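Putative cytidylyltransferase (Burkholderia pseudomallei, PDB 5X9Q) probably transfers an adenylyl group from ATP to D-glycero-beta-D-manno-heptose 1-phosphate, yielding ADP-D-glycero-beta-D-manno-heptose and diphosphate. Local coordinates at residues 57-60 with 65-68; 116-121 with 137-142. All coordinates share one frame; numbering follows the deposited sequence.

Contact 1 (57-60 with 65-68)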
ATOM      1  N   ALA A  57       9.280  -3.710  -1.475  1.00 22.11           N
ATOM      2  CA  ALA A  57       9.798  -4.074  -0.157  1.00 27.25           C
ATOM      3  C   ALA A  57      11.160  -4.744  -0.226  1.00 26.81           C
ATOM      4  O   ALA A  57      12.054  -4.384   0.535  1.00 30.48           O
ATOM      5  CB  ALA A  57       8.791  -4.958   0.587  1.00 26.38           C
ATOM      6  N   ASP A  58      11.332  -5.647  -1.185  1.00 31.05           N
ATOM      7  CA  ASP A  58      12.609  -6.317  -1.382  1.00 28.75           C
ATOM      8  C   ASP A  58      13.684  -5.325  -1.844  1.00 27.24           C
ATOM      9  O   ASP A  58      14.843  -5.432  -1.437  1.00 25.36           O
ATOM     10  CB  ASP A  58      12.468  -7.452  -2.399  1.00 31.71           C
ATOM     11  CG  ASP A  58      11.810  -8.683  -1.809  1.00 48.54           C
ATOM     12  OD1 ASP A  58      11.714  -8.771  -0.567  1.00 52.97           O
ATOM     13  OD2 ASP A  58      11.388  -9.564  -2.588  1.00 64.88           O
ATOM     14  N   ALA A  59      13.306  -4.364  -2.688  1.00 24.25           N
ATOM     15  CA  ALA A  59      14.262  -3.374  -3.179  1.00 24.85           C
ATOM     16  C   ALA A  59      14.746  -2.567  -1.982  1.00 25.65           C
ATOM     17  O   ALA A  59      15.951  -2.325  -1.844  1.00 21.91           O
ATOM     18  CB  ALA A  59      13.623  -2.457  -4.245  1.00 20.32           C
ATOM     19  N   LYS A  60      13.819  -2.216  -1.082  1.00 24.43           N
ATOM     20  CA  LYS A  60      14.175  -1.476   0.137  1.00 26.55           C
ATOM     21  C   LYS A  60      15.169  -2.287   0.971  1.00 24.68           C
ATOM     22  O   LYS A  60      16.108  -1.733   1.519  1.00 23.15           O
ATOM     23  CB  LYS A  60      12.933  -1.147   0.993  1.00 24.12           C
ATOM     24  CG  LYS A  60      13.269  -0.437   2.314  1.00 18.90           C
ATOM     25  CD  LYS A  60      14.078   0.830   2.026  1.00 23.86           C
ATOM     26  CE  LYS A  60      14.549   1.552   3.294  1.00 26.36           C
ATOM     27  NZ  LYS A  60      13.524   2.346   4.025  1.00 22.59           N
ATOM     28  N   CYS A  65      17.866   3.067   1.620  1.00 27.07           N
ATOM     29  CA  CYS A  65      17.071   4.186   1.173  1.00 26.90           C
ATOM     30  C   CYS A  65      16.449   3.850  -0.179  1.00 29.28           C
ATOM     31  O   CYS A  65      17.153   3.387  -1.084  1.00 28.13           O
ATOM     32  CB  CYS A  65      17.971   5.419   1.090  1.00 27.31           C
ATOM     33  SG  CYS A  65      17.171   6.813   0.422  1.00 42.24           S
ATOM     34  N   LEU A  66      15.146   4.063  -0.333  1.00 22.92           N
ATOM     35  CA  LEU A  66      14.502   3.680  -1.574  1.00 22.02           C
ATOM     36  C   LEU A  66      13.785   4.835  -2.221  1.00 26.28           C
ATOM     37  O   LEU A  66      12.837   5.386  -1.654  1.00 22.15           O
ATOM     38  CB  LEU A  66      13.516   2.546  -1.347  1.00 22.08           C
ATOM     39  CG  LEU A  66      12.707   2.156  -2.587  1.00 21.03           C
ATOM     40  CD1 LEU A  66      13.613   1.674  -3.734  1.00 24.27           C
ATOM     41  CD2 LEU A  66      11.602   1.121  -2.264  1.00 21.03           C
ATOM     42  N   ILE A  67      14.211   5.146  -3.443  1.00 25.05           N
ATOM     43  CA  ILE A  67      13.606   6.196  -4.246  1.00 23.65           C
ATOM     44  C   ILE A  67      12.827   5.576  -5.402  1.00 21.76           C
ATOM     45  O   ILE A  67      13.332   4.694  -6.101  1.00 20.30           O
ATOM     46  CB  ILE A  67      14.691   7.166  -4.797  1.00 25.94           C
ATOM     47  CG1 ILE A  67      15.587   7.671  -3.667  1.00 22.16           C
ATOM     48  CG2 ILE A  67      14.056   8.310  -5.566  1.00 20.08           C
ATOM     49  CD1 ILE A  67      16.666   8.625  -4.116  1.00 23.03           C
ATOM     50  N   VAL A  68      11.597   6.036  -5.609  1.00 24.03           N
ATOM     51  CA  VAL A  68      10.782   5.573  -6.728  1.00 21.21           C
ATOM     52  C   VAL A  68      10.509   6.721  -7.719  1.00 24.48           C
ATOM     53  O   VAL A  68      10.050   7.797  -7.333  1.00 22.79           O
ATOM     54  CB  VAL A  68       9.462   4.985  -6.231  1.00 25.48           C
ATOM     55  CG1 VAL A  68       8.724   4.317  -7.372  1.00 26.32           C
ATOM     56  CG2 VAL A  68       9.739   3.973  -5.111  1.00 26.20           C
TER
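Lys60 and Leu66 converge on one oxygen: OD2 of Asp104 takes a salt bridge from Lys60 NZ and a hydrogen bond from Leu66 N. The helix and the strand thus share a single carboxylate, although no hydrogen bond joins them directly. Helix 50-62 is the crossover of a beta-alpha-beta unit in the Rossmann-like fold of this nucleotidyltransferase family, and its C-terminal part turns back into strand 65-71. The two CA atoms of Lys60 and Leu66 are 5.4 Å apart, evidence of how closely the turn brings the last part of the helix to the first part of the strand.

The segments bury 182 Å² between them, and three of the four touching residues are buried in the assembly. Backbone bonds of Leu66 to Trp105 and of Cys65 and Ile67 to Val39 place the strand within the central parallel sheet, while farther back on the helix Ala57 packs on Phe17 of the second subunit.

Direct contact is by carbon. Lys60 lays its methylene chain across the leucine, with CD 3.8 Å from Leu66 CB. With CG set opposite the backbone N (chi1 177°), the chain leaves the helix and then bends at chi2 (56°) and again at chi4. The bends bring CE to 4.0 Å from Cys65 N and let the ammonium end reach Asp104. The approach to Cys65 is to its backbone, for its CB points away from the helix. Leu66, also extended at chi1 (175°), divides its methyls between two helix residues: CD1 lies 4.2 Å from Ala59 CB, and CD2 is equally far from Lys60 CB.

Contact 2 (116-121 with 137-142); sequences SLIEAV and LPESAL
Apolar packing of Ile118 against Leu142, the two residues that bury the most surface here, is one part of a contact between two helices of the Rossmann-like alpha/beta fold, packed against its parallel sheet. Helices 115-121 and 138-145 precede and follow strand 125-129; the axes of segments 116-121 and 138-142 approach to 10.1 Å and cross at -20°, so these segments run nearly parallel. Ile118 CG2 lies 3.7 Å from Leu142 CD2, the two side chains passing each other in opposite directions. Leu142 reaches over because CG is opposite its own backbone N (chi1 179°), which sends the branched end out from its helix toward the neighbouring one.

The same methyl also meets the backbone of the other helix. Leu142 CD2 sits 3.6 Å from Glu119 N and 3.8 Å from Glu119 CB, so it fits between Ile118 and Glu119. The Glu119 chain runs at about a right angle to the leucine, at the exposed side of the contact.

A third kind of contact is between a hydrocarbon tip and the aliphatic base of an acid. Ile118 CD1 comes to 3.4 Å from Glu139 CB, a tight approach, and stands 4.1 Å from Glu139 CG. Glu139 CG lies between the backbone N and the carbonyl carbon (chi1 52°), and from there the chain bends and carries its carboxylate away from helix 115-121. The methyl therefore meets carbon, not charge. Both residues also pack on the sheet, each touching Leu126 of strand 125-129.

No hydrogen bond crosses between the segments; the serines bond elsewhere, Ser116 OG to Arg24 NH1 on helix 24-30 and Ser140 OG to Met134 O. The turn that presents Leu142 is closed by its own N, which donates to Pro138 O at 3.0 Å.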
ATOM      1  N   SER A 116      17.746  10.556 -17.469  1.00 30.31           N
ATOM      2  CA  SER A 116      18.266  11.810 -16.927  1.00 31.72           C
ATOM      3  C   SER A 116      17.883  11.940 -15.454  1.00 31.83           C
ATOM      4  O   SER A 116      18.608  12.577 -14.688  1.00 34.38           O
ATOM      5  CB  SER A 116      17.746  13.038 -17.694  1.00 31.42           C
ATOM      6  OG  SER A 116      16.418  13.349 -17.289  1.00 38.88           O
ATOM      7  N   LEU A 117      16.741  11.380 -15.048  1.00 28.48           N
ATOM      8  CA  LEU A 117      16.414  11.396 -13.619  1.00 30.54           C
ATOM      9  C   LEU A 117      17.485  10.594 -12.849  1.00 29.12           C
ATOM     10  O   LEU A 117      18.073  11.092 -11.885  1.00 25.43           O
ATOM     11  CB  LEU A 117      15.015  10.839 -13.346  1.00 23.85           C
ATOM     12  CG  LEU A 117      14.620  10.664 -11.867  1.00 24.37           C
ATOM     13  CD1 LEU A 117      14.663  11.955 -11.049  1.00 24.94           C
ATOM     14  CD2 LEU A 117      13.245  10.072 -11.773  1.00 21.49           C
ATOM     15  N   ILE A 118      17.782   9.390 -13.332  1.00 25.05           N
ATOM     16  CA  ILE A 118      18.767   8.529 -12.693  1.00 28.55           C
ATOM     17  C   ILE A 118      20.153   9.147 -12.664  1.00 34.47           C
ATOM     18  O   ILE A 118      20.913   8.961 -11.699  1.00 29.62           O
ATOM     19  CB  ILE A 118      18.827   7.154 -13.388  1.00 29.25           C
ATOM     20  CG1 ILE A 118      17.542   6.391 -13.059  1.00 27.66           C
ATOM     21  CG2 ILE A 118      20.065   6.355 -12.926  1.00 22.96           C
ATOM     22  CD1 ILE A 118      17.424   5.045 -13.703  1.00 27.83           C
ATOM     23  N   GLU A 119      20.473   9.915 -13.698  1.00 30.29           N
ATOM     24  CA  GLU A 119      21.759  10.572 -13.743  1.00 35.97           C
ATOM     25  C   GLU A 119      21.811  11.573 -12.585  1.00 33.57           C
ATOM     26  O   GLU A 119      22.817  11.676 -11.859  1.00 33.65           O
ATOM     27  CB  GLU A 119      21.979  11.227 -15.130  1.00 33.20           C
ATOM     28  CG  GLU A 119      23.267  12.051 -15.286  1.00 40.01           C
ATOM     29  CD  GLU A 119      23.607  12.386 -16.763  1.00 56.58           C
ATOM     30  OE1 GLU A 119      23.534  11.494 -17.639  1.00 65.63           O
ATOM     31  OE2 GLU A 119      23.896  13.565 -17.066  1.00 65.21           O
ATOM     32  N   ALA A 120      20.693  12.250 -12.374  1.00 31.13           N
ATOM     33  CA  ALA A 120      20.606  13.294 -11.360  1.00 35.66           C
ATOM     34  C   ALA A 120      20.606  12.711  -9.944  1.00 33.74           C
ATOM     35  O   ALA A 120      21.190  13.270  -9.023  1.00 38.01           O
ATOM     36  CB  ALA A 120      19.344  14.155 -11.609  1.00 29.82           C
ATOM     37  N   VAL A 121      19.941  11.578  -9.783  1.00 31.44           N
ATOM     38  CA  VAL A 121      19.783  10.949  -8.488  1.00 28.11           C
ATOM     39  C   VAL A 121      21.032  10.156  -8.069  1.00 32.50           C
ATOM     40  O   VAL A 121      21.361  10.065  -6.885  1.00 28.45           O
ATOM     41  CB  VAL A 121      18.568  10.012  -8.514  1.00 29.12           C
ATOM     42  CG1 VAL A 121      18.550   9.109  -7.281  1.00 25.81           C
ATOM     43  CG2 VAL A 121      17.274  10.835  -8.615  1.00 29.76           C
ATOM     44  N   LEU A 137      18.893  -2.347 -20.864  1.00 41.24           N
ATOM     45  CA  LEU A 137      18.457  -1.046 -20.353  1.00 39.84           C
ATOM     46  C   LEU A 137      19.575  -0.017 -20.336  1.00 31.32           C
ATOM     47  O   LEU A 137      20.665  -0.276 -19.829  1.00 31.24           O
ATOM     48  CB  LEU A 137      17.881  -1.175 -18.937  1.00 38.69           C
ATOM     49  CG  LEU A 137      16.549  -1.882 -18.721  1.00 42.67           C
ATOM     50  CD1 LEU A 137      16.181  -1.741 -17.268  1.00 41.61           C
ATOM     51  CD2 LEU A 137      15.463  -1.271 -19.605  1.00 39.24           C
ATOM     52  N   PRO A 138      19.284   1.172 -20.874  1.00 36.67           N
ATOM     53  CA  PRO A 138      20.238   2.289 -20.872  1.00 34.43           C
ATOM     54  C   PRO A 138      20.639   2.643 -19.446  1.00 31.87           C
ATOM     55  O   PRO A 138      21.824   2.830 -19.179  1.00 31.43           O
ATOM     56  CB  PRO A 138      19.461   3.444 -21.517  1.00 28.84           C
ATOM     57  CG  PRO A 138      18.246   2.832 -22.128  1.00 30.12           C
ATOM     58  CD  PRO A 138      18.032   1.470 -21.596  1.00 30.64           C
ATOM     59  N   GLU A 139      19.661   2.696 -18.544  1.00 30.08           N
ATOM     60  CA  GLU A 139      19.919   3.094 -17.161  1.00 32.57           C
ATOM     61  C   GLU A 139      20.838   2.102 -16.412  1.00 25.59           C
ATOM     62  O   GLU A 139      21.599   2.512 -15.534  1.00 24.14           O
ATOM     63  CB  GLU A 139      18.597   3.265 -16.407  1.00 29.08           C
ATOM     64  CG  GLU A 139      17.661   2.079 -16.504  1.00 32.17           C
ATOM     65  CD  GLU A 139      16.655   2.226 -17.636  1.00 34.82           C
ATOM     66  OE1 GLU A 139      15.469   1.874 -17.428  1.00 36.52           O
ATOM     67  OE2 GLU A 139      17.070   2.651 -18.745  1.00 36.07           O
ATOM     68  N   SER A 140      20.811   0.826 -16.790  1.00 24.41           N
ATOM     69  CA  SER A 140      21.735  -0.142 -16.207  1.00 27.12           C
ATOM     70  C   SER A 140      23.159   0.246 -16.506  1.00 27.25           C
ATOM     71  O   SER A 140      24.031   0.222 -15.629  1.00 26.91           O
ATOM     72  CB  SER A 140      21.501  -1.539 -16.758  1.00 28.00           C
ATOM     73  OG  SER A 140      20.212  -2.006 -16.442  1.00 32.99           O
ATOM     74  N   ALA A 141      23.394   0.600 -17.765  1.00 25.62           N
ATOM     75  CA  ALA A 141      24.714   0.980 -18.204  1.00 21.15           C
ATOM     76  C   ALA A 141      25.114   2.237 -17.487  1.00 24.69           C
ATOM     77  O   ALA A 141      26.256   2.363 -17.045  1.00 25.30           O
ATOM     78  CB  ALA A 141      24.744   1.190 -19.731  1.00 33.90           C
ATOM     79  N   LEU A 142      24.169   3.171 -17.364  1.00 23.35           N
ATOM     80  CA  LEU A 142      24.472   4.422 -16.687  1.00 25.77           C
ATOM     81  C   LEU A 142      24.958   4.147 -15.271  1.00 28.13           C
ATOM     82  O   LEU A 142      26.051   4.587 -14.886  1.00 25.47           O
ATOM     83  CB  LEU A 142      23.251   5.343 -16.652  1.00 29.57           C
ATOM     84  CG  LEU A 142      23.494   6.683 -15.935  1.00 29.76           C
ATOM     85  CD1 LEU A 142      24.516   7.542 -16.668  1.00 27.83           C
ATOM     86  CD2 LEU A 142      22.190   7.450 -15.762  1.00 31.28           C
TER

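Overall arrangement
From the N terminus, strand 38-43 leads into helix 50-62, and contact 1 closes a short loop as the chain enters strand 65-71: four residues separate its segments, the first two still helical. Contact 2 comes later, in series with it: helix 115-121 is followed by a 15-residue connection containing strand 125-129, and then helix 138-145 returns beside helix 115-121. The loops neither nest nor cross. Contact 1 ties a crossover helix to the sheet, whereas contact 2 joins the helices before and after strand 125-129. Their centres lie 16 Å apart, and they meet through strand segment 65-68 and helix segment 116-121, where Ile67 CD1 packs 3.7 Å from Val121 CG1.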